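Local coordinates for protein interpain A (Prevotella intermedia, PDB 3BB7) that probably acts as a cysteine protease of the peptidase C10 family, captured here as a zymogen fragment that joins part of the propeptide to the catalytic domain, at residues T114-L125 with L185-S193; R229-M238 with K295-N303. The protein carries 1 engineered substitution. All blocks are in the same frame, centred on the assembly; numbering follows the deposited sequence.

Interaction 1: T114-L125 with L185-S193; sequences TGAVATATAQVL and LMLHCGVAS. Engineered in segment 114-125: Ala116 (natural residue Cys). Unlike the reference sequence in segment 114-125: Val124 (reference Ala).
Ala118 and Gly190 bring the two helices together, their CA atoms 4.8 Å apart where helix 116-125 and helix 185-192 pass at an axis distance of 8.2 Å and an angle of 119°. The first is the nucleophile helix of a papain-like (clan CA) protease domain; Ala116, an engineered replacement for the natural Cys predicted to be the nucleophile, starts it but lies beyond the contact. Small residues allow the close approach: Ala118 CB rests 3.7 Å from Gly190 N, on backbone that carries no side chain. Next to Gly190 in the chain, Cys189 enters as a knob into the hole formed by Ala118, Thr121, Ala122 and Leu125. Its SG, anti to its own carbonyl carbon (chi1 -71°), is directed at Thr121 CG2, 3.7 Å away, and at the backbone N of Ala122. Thr121 can offer this methyl because its hydroxyl turns back to Val117 O, which thereby accepts from both Thr121 N and Thr121 OG1, on opposite faces of the carbonyl plane. Leu185 spreads over the far end, CD2 lying against Ala122 CB at 3.8 Å and CD1 near Leu125 CD2. Met186 works the other flank. Its chain bends at chi2 (-75°), carrying SD and CE across Thr119, with SD 3.7 Å from Thr119 OG1, while CB packs on the Thr114 methyl. A hydrogen bond joins the Thr119 hydroxyl to Gly95 O in a loop; its approach to SD is a van der Waals contact. At the C-terminal end of the second helix, Ser193 OG donates to Cys189 O and sits beside Val117 CG1. A water joins the two segments through their backbones, donating to Thr114 O at 2.8 Å and to Met186 O at 2.9 Å.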
ATOM      1  N   THR A 114      -6.796   9.504   6.604  1.00  8.45           N
ATOM      2  CA  THR A 114      -7.542   8.266   6.435  1.00  9.60           C
ATOM      3  C   THR A 114      -6.851   7.008   6.961  1.00  9.45           C
ATOM      4  O   THR A 114      -7.525   6.012   7.297  1.00  9.95           O
ATOM      5  CB  THR A 114      -7.857   8.002   4.957  1.00  9.47           C
ATOM      6  OG1 THR A 114      -6.616   7.934   4.244  1.00 10.14           O
ATOM      7  CG2 THR A 114      -8.769   9.082   4.407  1.00 10.17           C
ATOM      8  N   GLY A 115      -5.530   7.027   6.967  1.00  9.88           N
ATOM      9  CA  GLY A 115      -4.724   5.830   7.327  1.00 10.31           C
ATOM     10  C   GLY A 115      -4.314   5.090   6.057  1.00  9.11           C
ATOM     11  O   GLY A 115      -5.120   4.917   5.125  1.00 10.19           O
ATOM     12  N   ALA A 116      -3.070   4.628   6.008  1.00  9.62           N
ATOM     13  CA  ALA A 116      -2.561   3.941   4.814  1.00  9.88           C
ATOM     14  C   ALA A 116      -3.341   2.688   4.505  1.00  9.84           C
ATOM     15  O   ALA A 116      -3.530   2.330   3.334  1.00  9.80           O
ATOM     16  CB  ALA A 116      -1.094   3.585   4.997  1.00 10.78           C
ATOM     17  N   VAL A 117      -3.801   1.990   5.546  1.00  9.69           N
ATOM     18  CA  VAL A 117      -4.576   0.753   5.316  1.00 10.35           C
ATOM     19  C   VAL A 117      -5.887   1.087   4.634  1.00  9.30           C
ATOM     20  O   VAL A 117      -6.308   0.381   3.717  1.00 10.50           O
ATOM     21  CB  VAL A 117      -4.810  -0.027   6.651  1.00  9.97           C
ATOM     22  CG1 VAL A 117      -5.800  -1.161   6.476  1.00 12.29           C
ATOM     23  CG2 VAL A 117      -3.456  -0.563   7.147  1.00 11.45           C
ATOM     24  N   ALA A 118      -6.535   2.175   5.062  1.00 10.08           N
ATOM     25  CA  ALA A 118      -7.797   2.559   4.422  1.00  9.29           C
ATOM     26  C   ALA A 118      -7.577   2.984   2.984  1.00  9.55           C
ATOM     27  O   ALA A 118      -8.347   2.603   2.105  1.00 10.25           O
ATOM     28  CB  ALA A 118      -8.480   3.639   5.201  1.00  8.85           C
ATOM     29  N   THR A 119      -6.514   3.741   2.705  1.00  9.15           N
ATOM     30  CA  THR A 119      -6.260   4.203   1.346  1.00 10.22           C
ATOM     31  C   THR A 119      -5.947   3.015   0.410  1.00  9.97           C
ATOM     32  O   THR A 119      -6.444   2.960  -0.746  1.00  9.93           O
ATOM     33  CB  THR A 119      -5.143   5.244   1.374  1.00 10.18           C
ATOM     34  OG1 THR A 119      -5.624   6.396   2.077  1.00 10.90           O
ATOM     35  CG2 THR A 119      -4.694   5.636  -0.022  1.00 10.82           C
ATOM     36  N   ALA A 120      -5.130   2.073   0.888  1.00  9.71           N
ATOM     37  CA  ALA A 120      -4.823   0.896   0.076  1.00  9.63           C
ATOM     38  C   ALA A 120      -6.098   0.060  -0.164  1.00 10.43           C
ATOM     39  O   ALA A 120      -6.396  -0.304  -1.299  1.00 10.65           O
ATOM     40  CB  ALA A 120      -3.751   0.050   0.773  1.00  9.91           C
ATOM     41  N   THR A 121      -6.881  -0.200   0.890  1.00  9.77           N
ATOM     42  CA  THR A 121      -8.110  -0.981   0.746  1.00 10.88           C
ATOM     43  C   THR A 121      -9.093  -0.284  -0.192  1.00 10.03           C
ATOM     44  O   THR A 121      -9.668  -0.919  -1.076  1.00  9.95           O
ATOM     45  CB  THR A 121      -8.729  -1.194   2.139  1.00 10.45           C
ATOM     46  OG1 THR A 121      -7.781  -1.887   2.967  1.00 10.36           O
ATOM     47  CG2 THR A 121      -9.988  -2.031   2.045  1.00 10.42           C
ATOM     48  N   ALA A 122      -9.266   1.029  -0.046  1.00  9.49           N
ATOM     49  CA  ALA A 122     -10.215   1.745  -0.917  1.00  9.08           C
ATOM     50  C   ALA A 122      -9.795   1.616  -2.391  1.00  8.81           C
ATOM     51  O   ALA A 122     -10.650   1.431  -3.268  1.00  9.66           O
ATOM     52  CB  ALA A 122     -10.319   3.206  -0.468  1.00  9.14           C
ATOM     53  N   GLN A 123      -8.492   1.703  -2.662  1.00  9.70           N
ATOM     54  CA  GLN A 123      -8.059   1.618  -4.064  1.00  9.39           C
ATOM     55  C   GLN A 123      -8.300   0.215  -4.625  1.00  9.25           C
ATOM     56  O   GLN A 123      -8.673   0.064  -5.793  1.00  9.05           O
ATOM     57  CB  GLN A 123      -6.615   2.037  -4.240  1.00  9.35           C
ATOM     58  CG  GLN A 123      -6.385   3.521  -3.963  1.00 10.18           C
ATOM     59  CD  GLN A 123      -5.004   3.998  -4.382  1.00  9.64           C
ATOM     60  OE1 GLN A 123      -4.842   4.650  -5.427  1.00 10.55           O
ATOM     61  NE2 GLN A 123      -4.002   3.680  -3.572  1.00 11.06           N
ATOM     62  N   VAL A 124      -8.086  -0.827  -3.817  1.00  8.85           N
ATOM     63  CA  VAL A 124      -8.407  -2.168  -4.294  1.00  9.54           C
ATOM     64  C   VAL A 124      -9.916  -2.355  -4.498  1.00  9.79           C
ATOM     65  O   VAL A 124     -10.322  -2.893  -5.521  1.00 10.76           O
ATOM     66  CB  VAL A 124      -7.814  -3.232  -3.343  1.00  9.10           C
ATOM     67  CG1 VAL A 124      -8.267  -4.676  -3.777  1.00  9.46           C
ATOM     68  CG2 VAL A 124      -6.292  -3.139  -3.385  1.00  9.51           C
ATOM     69  N   LEU A 125     -10.753  -1.914  -3.560  1.00  9.38           N
ATOM     70  CA  LEU A 125     -12.216  -2.039  -3.758  1.00 10.44           C
ATOM     71  C   LEU A 125     -12.682  -1.278  -4.991  1.00  9.46           C
ATOM     72  O   LEU A 125     -13.508  -1.774  -5.778  1.00 10.39           O
ATOM     73  CB  LEU A 125     -12.962  -1.527  -2.527  1.00 10.20           C
ATOM     74  CG  LEU A 125     -13.222  -2.613  -1.455  1.00 11.56           C
ATOM     75  CD1 LEU A 125     -11.996  -3.502  -1.149  1.00 11.66           C
ATOM     76  CD2 LEU A 125     -13.854  -2.053  -0.188  1.00 11.45           C
ATOM     77  N   LEU A 185     -16.071   5.972   0.965  1.00 10.14           N
ATOM     78  CA  LEU A 185     -15.335   4.722   0.858  1.00 10.17           C
ATOM     79  C   LEU A 185     -14.124   4.689   1.813  1.00  9.44           C
ATOM     80  O   LEU A 185     -13.900   3.697   2.517  1.00 10.58           O
ATOM     81  CB  LEU A 185     -14.911   4.491  -0.600  1.00  9.92           C
ATOM     82  CG  LEU A 185     -14.107   3.214  -0.877  1.00 10.58           C
ATOM     83  CD1 LEU A 185     -14.961   1.945  -0.546  1.00 12.09           C
ATOM     84  CD2 LEU A 185     -13.638   3.165  -2.311  1.00 11.47           C
ATOM     85  N   MET A 186     -13.368   5.791   1.872  1.00  9.61           N
ATOM     86  CA  MET A 186     -12.203   5.890   2.774  1.00  9.55           C
ATOM     87  C   MET A 186     -12.617   5.725   4.230  1.00  9.62           C
ATOM     88  O   MET A 186     -11.995   4.971   4.963  1.00  9.76           O
ATOM     89  CB  MET A 186     -11.545   7.259   2.619  1.00 10.03           C
ATOM     90  CG  MET A 186     -10.790   7.440   1.328  1.00 11.21           C
ATOM     91  SD  MET A 186      -9.221   6.548   1.361  1.00 11.95           S
ATOM     92  CE  MET A 186      -8.628   6.885  -0.295  1.00 12.58           C
ATOM     93  N   LEU A 187     -13.694   6.421   4.628  1.00  9.58           N
ATOM     94  CA  LEU A 187     -14.161   6.350   6.008  1.00 10.62           C
ATOM     95  C   LEU A 187     -14.587   4.912   6.319  1.00 10.21           C
ATOM     96  O   LEU A 187     -14.207   4.341   7.332  1.00 10.41           O
ATOM     97  CB  LEU A 187     -15.328   7.308   6.194  1.00 11.49           C
ATOM     98  CG  LEU A 187     -16.269   7.039   7.368  1.00 15.33           C
ATOM     99  CD1 LEU A 187     -15.540   7.437   8.565  1.00 17.57           C
ATOM    100  CD2 LEU A 187     -17.550   7.836   7.214  1.00 17.53           C
ATOM    101  N   HIS A 188     -15.331   4.300   5.407  1.00  9.78           N
ATOM    102  CA  HIS A 188     -15.828   2.950   5.660  1.00  9.25           C
ATOM    103  C   HIS A 188     -14.694   1.940   5.731  1.00  9.28           C
ATOM    104  O   HIS A 188     -14.705   1.053   6.603  1.00  9.48           O
ATOM    105  CB  HIS A 188     -16.848   2.583   4.604  1.00  9.02           C
ATOM    106  CG  HIS A 188     -18.156   3.278   4.789  1.00  9.41           C
ATOM    107  ND1 HIS A 188     -19.349   2.704   4.407  1.00 11.76           N
ATOM    108  CD2 HIS A 188     -18.466   4.472   5.363  1.00 11.21           C
ATOM    109  CE1 HIS A 188     -20.341   3.536   4.696  1.00 12.85           C
ATOM    110  NE2 HIS A 188     -19.837   4.600   5.300  1.00 13.30           N
ATOM    111  N   CYS A 189     -13.688   2.104   4.868  1.00  9.20           N
ATOM    112  CA  CYS A 189     -12.524   1.186   4.918  1.00  9.52           C
ATOM    113  C   CYS A 189     -11.788   1.332   6.234  1.00 10.33           C
ATOM    114  O   CYS A 189     -11.306   0.314   6.787  1.00 11.55           O
ATOM    115  CB  CYS A 189     -11.578   1.435   3.752  1.00  9.47           C
ATOM    116  SG  CYS A 189     -12.259   0.878   2.166  1.00 11.39           S
ATOM    117  N   GLY A 190     -11.663   2.570   6.731  1.00  8.40           N
ATOM    118  CA  GLY A 190     -11.009   2.763   8.042  1.00 10.17           C
ATOM    119  C   GLY A 190     -11.810   2.145   9.184  1.00  9.49           C
ATOM    120  O   GLY A 190     -11.261   1.406  10.030  1.00 10.16           O
ATOM    121  N   VAL A 191     -13.099   2.478   9.277  1.00  9.43           N
ATOM    122  CA  VAL A 191     -13.926   1.950  10.373  1.00 10.08           C
ATOM    123  C   VAL A 191     -13.932   0.409  10.335  1.00  9.31           C
ATOM    124  O   VAL A 191     -13.803  -0.257  11.367  1.00  9.18           O
ATOM    125  CB  VAL A 191     -15.346   2.518  10.297  1.00  9.74           C
ATOM    126  CG1 VAL A 191     -16.273   1.785  11.276  1.00 10.54           C
ATOM    127  CG2 VAL A 191     -15.299   4.039  10.579  1.00 11.22           C
ATOM    128  N   ALA A 192     -14.070  -0.166   9.141  1.00  8.77           N
ATOM    129  CA  ALA A 192     -14.029  -1.640   8.978  1.00 10.33           C
ATOM    130  C   ALA A 192     -12.722  -2.258   9.479  1.00  9.91           C
ATOM    131  O   ALA A 192     -12.722  -3.405   9.951  1.00 11.92           O
ATOM    132  CB  ALA A 192     -14.241  -2.021   7.552  1.00 10.24           C
ATOM    133  N   SER A 193     -11.630  -1.494   9.411  1.00  9.32           N
ATOM    134  CA  SER A 193     -10.308  -1.964   9.790  1.00 10.49           C
ATOM    135  C   SER A 193      -9.957  -1.627  11.215  1.00  9.72           C
ATOM    136  O   SER A 193      -8.803  -1.809  11.629  1.00 10.45           O
ATOM    137  CB  SER A 193      -9.270  -1.372   8.845  1.00 10.70           C
ATOM    138  OG  SER A 193      -9.499  -1.837   7.510  1.00 12.78           O
TER
HETATM  139  O   HOH W   1     -10.308   6.161   7.001  1.00  7.49           O

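Interaction 2: R229-M238 with K295-N303; sequences RANYTDEQWM and KIDLLNPGN. Unlike the reference sequence in segment 229-238: Asn231 (reference Asp).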
ATOM      1  N   ARG A 229       4.447 -12.439   6.280  1.00  9.75           N
ATOM      2  CA  ARG A 229       5.583 -12.961   5.525  1.00 10.62           C
ATOM      3  C   ARG A 229       6.494 -13.865   6.334  1.00 10.56           C
ATOM      4  O   ARG A 229       7.080 -14.779   5.777  1.00 11.74           O
ATOM      5  CB  ARG A 229       6.397 -11.822   4.895  1.00 10.30           C
ATOM      6  CG  ARG A 229       7.387 -12.368   3.884  1.00  9.34           C
ATOM      7  CD  ARG A 229       8.069 -11.246   3.138  1.00 10.26           C
ATOM      8  NE  ARG A 229       9.163 -11.796   2.354  1.00 10.24           N
ATOM      9  CZ  ARG A 229       9.721 -11.193   1.302  1.00 11.14           C
ATOM     10  NH1 ARG A 229       9.292  -9.999   0.880  1.00 10.05           N
ATOM     11  NH2 ARG A 229      10.709 -11.806   0.655  1.00 11.95           N
ATOM     12  N   ALA A 230       6.603 -13.628   7.643  1.00 11.32           N
ATOM     13  CA  ALA A 230       7.495 -14.426   8.469  1.00 11.67           C
ATOM     14  C   ALA A 230       7.158 -15.915   8.437  1.00 11.11           C
ATOM     15  O   ALA A 230       8.019 -16.739   8.711  1.00 12.64           O
ATOM     16  CB  ALA A 230       7.479 -13.923   9.895  1.00 12.34           C
ATOM     17  N   ASN A 231       5.924 -16.245   8.048  1.00 10.87           N
ATOM     18  CA  ASN A 231       5.501 -17.642   7.940  1.00 11.45           C
ATOM     19  C   ASN A 231       5.913 -18.352   6.646  1.00  9.72           C
ATOM     20  O   ASN A 231       5.722 -19.559   6.517  1.00 10.37           O
ATOM     21  CB  ASN A 231       3.972 -17.729   8.074  1.00 10.78           C
ATOM     22  CG  ASN A 231       3.480 -17.465   9.484  1.00 14.33           C
ATOM     23  OD1 ASN A 231       2.300 -17.236   9.683  1.00 16.77           O
ATOM     24  ND2 ASN A 231       4.369 -17.511  10.459  1.00 14.82           N
ATOM     25  N   TYR A 232       6.473 -17.605   5.701  1.00  8.97           N
ATOM     26  CA  TYR A 232       6.774 -18.120   4.353  1.00 10.36           C
ATOM     27  C   TYR A 232       8.234 -17.927   3.967  1.00 10.43           C
ATOM     28  O   TYR A 232       8.864 -16.904   4.305  1.00 12.55           O
ATOM     29  CB  TYR A 232       5.931 -17.384   3.315  1.00  9.67           C
ATOM     30  CG  TYR A 232       4.436 -17.641   3.507  1.00  9.47           C
ATOM     31  CD1 TYR A 232       3.692 -16.879   4.402  1.00  9.73           C
ATOM     32  CD2 TYR A 232       3.772 -18.633   2.780  1.00 10.32           C
ATOM     33  CE1 TYR A 232       2.318 -17.126   4.594  1.00  9.41           C
ATOM     34  CE2 TYR A 232       2.409 -18.875   2.967  1.00  9.31           C
ATOM     35  CZ  TYR A 232       1.690 -18.098   3.838  1.00  8.90           C
ATOM     36  OH  TYR A 232       0.349 -18.354   4.000  1.00 11.81           O
ATOM     37  N   THR A 233       8.775 -18.859   3.179  1.00 10.91           N
ATOM     38  CA  THR A 233      10.077 -18.580   2.573  1.00 11.19           C
ATOM     39  C   THR A 233       9.893 -17.504   1.495  1.00 10.97           C
ATOM     40  O   THR A 233       8.759 -17.254   1.025  1.00 10.20           O
ATOM     41  CB  THR A 233      10.684 -19.801   1.904  1.00 11.08           C
ATOM     42  OG1 THR A 233       9.851 -20.167   0.798  1.00 11.68           O
ATOM     43  CG2 THR A 233      10.798 -20.986   2.884  1.00 11.61           C
ATOM     44  N   ASP A 234      10.994 -16.892   1.058  1.00 11.60           N
ATOM     45  CA  ASP A 234      10.909 -15.853   0.033  1.00 12.30           C
ATOM     46  C   ASP A 234      10.273 -16.410  -1.233  1.00 11.47           C
ATOM     47  O   ASP A 234       9.454 -15.743  -1.860  1.00 11.48           O
ATOM     48  CB  ASP A 234      12.319 -15.337  -0.287  1.00 12.98           C
ATOM     49  CG  ASP A 234      12.965 -14.656   0.889  1.00 15.80           C
ATOM     50  OD1 ASP A 234      12.211 -14.093   1.719  1.00 16.56           O
ATOM     51  OD2 ASP A 234      14.219 -14.661   0.970  1.00 20.13           O
ATOM     52  N   GLU A 235      10.663 -17.627  -1.620  1.00 11.33           N
ATOM     53  CA  GLU A 235      10.104 -18.234  -2.828  1.00 11.23           C
ATOM     54  C   GLU A 235       8.595 -18.484  -2.670  1.00 10.15           C
ATOM     55  O   GLU A 235       7.802 -18.277  -3.607  1.00 11.17           O
ATOM     56  CB  GLU A 235      10.858 -19.522  -3.185  1.00 11.86           C
ATOM     57  CG  GLU A 235      12.348 -19.273  -3.501  1.00 15.22           C
ATOM     58  CD  GLU A 235      13.241 -18.900  -2.249  1.00 22.43           C
ATOM     59  OE1 GLU A 235      12.898 -19.206  -1.068  1.00 23.09           O
ATOM     60  OE2 GLU A 235      14.327 -18.286  -2.453  1.00 26.84           O
ATOM     61  N   GLN A 236       8.176 -18.950  -1.493  1.00  8.97           N
ATOM     62  CA  GLN A 236       6.754 -19.213  -1.279  1.00  9.82           C
ATOM     63  C   GLN A 236       5.958 -17.917  -1.319  1.00  9.04           C
ATOM     64  O   GLN A 236       4.866 -17.864  -1.907  1.00  9.44           O
ATOM     65  CB  GLN A 236       6.563 -19.884   0.072  1.00  9.47           C
ATOM     66  CG  GLN A 236       7.064 -21.312   0.083  1.00  8.40           C
ATOM     67  CD  GLN A 236       7.237 -21.880   1.483  1.00  9.51           C
ATOM     68  OE1 GLN A 236       7.097 -21.176   2.491  1.00 11.08           O
ATOM     69  NE2 GLN A 236       7.600 -23.154   1.551  1.00  8.56           N
ATOM     70  N   TRP A 237       6.480 -16.873  -0.665  1.00  8.65           N
ATOM     71  CA  TRP A 237       5.801 -15.580  -0.631  1.00  8.97           C
ATOM     72  C   TRP A 237       5.692 -14.964  -2.046  1.00  8.78           C
ATOM     73  O   TRP A 237       4.609 -14.507  -2.445  1.00  8.59           O
ATOM     74  CB  TRP A 237       6.611 -14.652   0.275  1.00  9.58           C
ATOM     75  CG  TRP A 237       5.977 -13.354   0.602  1.00  9.28           C
ATOM     76  CD1 TRP A 237       6.356 -12.118   0.143  1.00  9.69           C
ATOM     77  CD2 TRP A 237       4.863 -13.135   1.477  1.00 10.22           C
ATOM     78  NE1 TRP A 237       5.563 -11.140   0.690  1.00 10.76           N
ATOM     79  CE2 TRP A 237       4.646 -11.734   1.529  1.00  9.57           C
ATOM     80  CE3 TRP A 237       4.063 -13.977   2.257  1.00 11.55           C
ATOM     81  CZ2 TRP A 237       3.640 -11.159   2.317  1.00 11.56           C
ATOM     82  CZ3 TRP A 237       3.068 -13.404   3.037  1.00 10.16           C
ATOM     83  CH2 TRP A 237       2.868 -12.009   3.057  1.00 10.90           C
ATOM     84  N   MET A 238       6.776 -15.005  -2.828  1.00  8.37           N
ATOM     85  CA  MET A 238       6.710 -14.400  -4.143  1.00  9.70           C
ATOM     86  C   MET A 238       5.790 -15.214  -5.035  1.00  8.98           C
ATOM     87  O   MET A 238       5.093 -14.653  -5.855  1.00 10.40           O
ATOM     88  CB  MET A 238       8.090 -14.270  -4.774  1.00  9.87           C
ATOM     89  CG  MET A 238       8.982 -13.262  -4.089  1.00 11.40           C
ATOM     90  SD  MET A 238       8.226 -11.671  -3.737  1.00 14.15           S
ATOM     91  CE  MET A 238       7.734 -11.065  -5.357  1.00 15.78           C
ATOM     92  N   LYS A 295      11.641  -3.670  -5.738  1.00 10.71           N
ATOM     93  CA  LYS A 295      11.950  -5.016  -5.246  1.00 12.01           C
ATOM     94  C   LYS A 295      11.348  -5.286  -3.876  1.00 11.90           C
ATOM     95  O   LYS A 295      11.494  -4.498  -2.931  1.00 11.83           O
ATOM     96  CB  LYS A 295      13.468  -5.197  -5.185  1.00 12.42           C
ATOM     97  CG  LYS A 295      14.084  -5.381  -6.581  1.00 15.36           C
ATOM     98  CD  LYS A 295      15.499  -5.858  -6.510  1.00 16.31           C
ATOM     99  CE  LYS A 295      15.953  -6.396  -7.861  1.00 15.23           C
ATOM    100  NZ  LYS A 295      15.647  -7.843  -8.056  1.00 15.28           N
ATOM    101  N   ILE A 296      10.685  -6.426  -3.763  1.00 11.87           N
ATOM    102  CA  ILE A 296      10.305  -6.960  -2.454  1.00 11.57           C
ATOM    103  C   ILE A 296      10.853  -8.383  -2.228  1.00 11.22           C
ATOM    104  O   ILE A 296      10.892  -8.853  -1.083  1.00 10.77           O
ATOM    105  CB  ILE A 296       8.790  -6.938  -2.149  1.00 12.21           C
ATOM    106  CG1 ILE A 296       8.045  -7.878  -3.097  1.00 12.05           C
ATOM    107  CG2 ILE A 296       8.257  -5.475  -2.165  1.00 11.98           C
ATOM    108  CD1 ILE A 296       6.613  -8.219  -2.644  1.00 13.08           C
ATOM    109  N   ASP A 297      11.277  -9.067  -3.286  1.00 10.95           N
ATOM    110  CA  ASP A 297      11.773 -10.432  -3.084  1.00 12.86           C
ATOM    111  C   ASP A 297      12.894 -10.505  -2.053  1.00 12.77           C
ATOM    112  O   ASP A 297      12.917 -11.393  -1.195  1.00 14.17           O
ATOM    113  CB  ASP A 297      12.200 -11.091  -4.409  1.00 12.54           C
ATOM    114  CG  ASP A 297      13.162 -10.246  -5.243  1.00 13.53           C
ATOM    115  OD1 ASP A 297      13.556  -9.117  -4.860  1.00 13.71           O
ATOM    116  OD2 ASP A 297      13.550 -10.738  -6.332  1.00 15.12           O
ATOM    117  N   LEU A 298      13.787  -9.528  -2.098  1.00 12.13           N
ATOM    118  CA  LEU A 298      14.944  -9.506  -1.203  1.00 13.28           C
ATOM    119  C   LEU A 298      14.622  -9.033   0.218  1.00 13.22           C
ATOM    120  O   LEU A 298      15.527  -8.980   1.065  1.00 13.78           O
ATOM    121  CB  LEU A 298      16.057  -8.654  -1.813  1.00 13.52           C
ATOM    122  CG  LEU A 298      15.719  -7.354  -2.534  1.00 15.14           C
ATOM    123  CD1 LEU A 298      14.895  -6.394  -1.717  1.00 15.92           C
ATOM    124  CD2 LEU A 298      17.016  -6.667  -3.008  1.00 14.76           C
ATOM    125  N   LEU A 299      13.362  -8.705   0.505  1.00 12.47           N
ATOM    126  CA  LEU A 299      13.009  -8.242   1.875  1.00 12.08           C
ATOM    127  C   LEU A 299      12.663  -9.425   2.802  1.00 11.94           C
ATOM    128  O   LEU A 299      11.546  -9.516   3.315  1.00 12.34           O
ATOM    129  CB  LEU A 299      11.870  -7.194   1.858  1.00 12.11           C
ATOM    130  CG  LEU A 299      12.180  -5.939   1.017  1.00 10.97           C
ATOM    131  CD1 LEU A 299      11.002  -5.014   1.049  1.00 12.32           C
ATOM    132  CD2 LEU A 299      13.421  -5.239   1.515  1.00 11.67           C
ATOM    133  N   ASN A 300      13.619 -10.338   3.009  1.00 12.13           N
ATOM    134  CA  ASN A 300      13.358 -11.484   3.905  1.00 13.63           C
ATOM    135  C   ASN A 300      13.135 -10.949   5.324  1.00 14.44           C
ATOM    136  O   ASN A 300      13.875 -10.086   5.772  1.00 14.01           O
ATOM    137  CB  ASN A 300      14.565 -12.439   3.898  1.00 14.25           C
ATOM    138  CG  ASN A 300      14.355 -13.669   4.765  1.00 17.14           C
ATOM    139  OD1 ASN A 300      13.697 -14.635   4.365  1.00 23.15           O
ATOM    140  ND2 ASN A 300      14.888 -13.625   5.966  1.00 18.27           N
ATOM    141  N   PRO A 301      12.084 -11.410   6.005  1.00 15.04           N
ATOM    142  CA  PRO A 301      11.817 -10.991   7.380  1.00 17.14           C
ATOM    143  C   PRO A 301      13.004 -11.256   8.291  1.00 19.95           C
ATOM    144  O   PRO A 301      13.628 -12.315   8.192  1.00 21.33           O
ATOM    145  CB  PRO A 301      10.610 -11.872   7.775  1.00 16.84           C
ATOM    146  CG  PRO A 301       9.927 -12.103   6.518  1.00 16.14           C
ATOM    147  CD  PRO A 301      11.007 -12.256   5.476  1.00 15.31           C
ATOM    148  N   GLY A 302      13.332 -10.301   9.154  1.00 21.99           N
ATOM    149  CA  GLY A 302      14.371 -10.536  10.193  1.00 25.47           C
ATOM    150  C   GLY A 302      13.744 -10.971  11.508  1.00 27.17           C
ATOM    151  O   GLY A 302      12.698 -11.650  11.504  1.00 27.95           O
ATOM    152  N   ASN A 303      14.354 -10.569  12.634  1.00 28.44           N
ATOM    153  CA  ASN A 303      13.749 -10.793  13.955  1.00 29.46           C
ATOM    154  C   ASN A 303      12.437 -10.035  14.061  1.00 30.10           C
ATOM    155  O   ASN A 303      12.099  -9.249  13.168  1.00 29.90           O
ATOM    156  CB  ASN A 303      14.728 -10.510  15.122  1.00 29.90           C
ATOM    157  CG  ASN A 303      14.927  -9.005  15.436  1.00 31.42           C
ATOM    158  OD1 ASN A 303      14.126  -8.156  15.052  1.00 33.00           O
ATOM    159  ND2 ASN A 303      16.004  -8.690  16.191  1.00 31.76           N
TER
HETATM  160  O   HOH W   2      15.135 -12.340   0.457  1.00 23.09           O
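Arg229 reaches across to the type I turn Ile296-Leu299 and binds two of its carbonyls with its guanidinium. NH1 donates to Ile296 O over 2.8 Å, nearly straight (165°), and NH2 to Asp297 O over 2.9 Å with a more bent geometry. Both oxygens lie near the guanidinium plane, although the donors stand above the carbonyl planes. Ile296 O also takes the turn's own bond from Leu299 N, which arrives from the opposite face to NH1. Within its own segment, NH2 forms a salt bridge with Asp234 OD1 at 2.9 Å, met from above the carboxylate plane. An extended chain from CG to NE, with CG anti to the backbone N (chi1 -168°), delivers the flat group into the turn. Leu299 O lies 3.2 Å from Arg229 CZ, over the centre of one guanidinium face, and Trp237 CD1 is over the other face, toward its rim. Gln311, outside both segments, accepts from NH1 through its side chain.

Asp234, in the first turn of the helix capped by the Thr233-Gln236 capping box, lies against Asn300 at about a right angle, its carboxylate plane 83° from the amide. Asp234 OD1 is 3.1 Å from Asn300 OD1, two acceptors without a hydrogen bond. A water donates to both Asp234 OD2 and Asp297 O. Farther out, the Pro301 ring lies across the aliphatic part of Arg229, CG to CG 3.7 Å, and continues onto Ala230. On the other flank, Met238, bent at chi2 and chi3, brings SD within 3.9 Å of Ile296 CG1 and packs its CG on Asp297 CB. The carboxylate of Asp297 turns elsewhere, to Ile75 N. The buried arginine thus grips the loop through main-chain carbonyls, while Asp234 probably offsets much of its charge.

The two contacts lie on opposite sides of the chain's centre, their own centres about 25 Å apart and their nearest atoms about 14 Å apart, without touching. Interaction 1 joins two helices on one side of the papain-like domain; interaction 2 fastens the loop between strands 292-294 and 312-315 to the 3-10 segment 229-231 and the start of helix 234-246. Both come near His267, the predicted proton acceptor: its side chain is about 8 Å from that of Val117 and about 9 Å from that of Leu299. Val117 also touches Ala268 on the strand carrying this histidine, whereas Leu299 packs on helix 49-68, which is probably part of the Spi inhibitor-like propeptide.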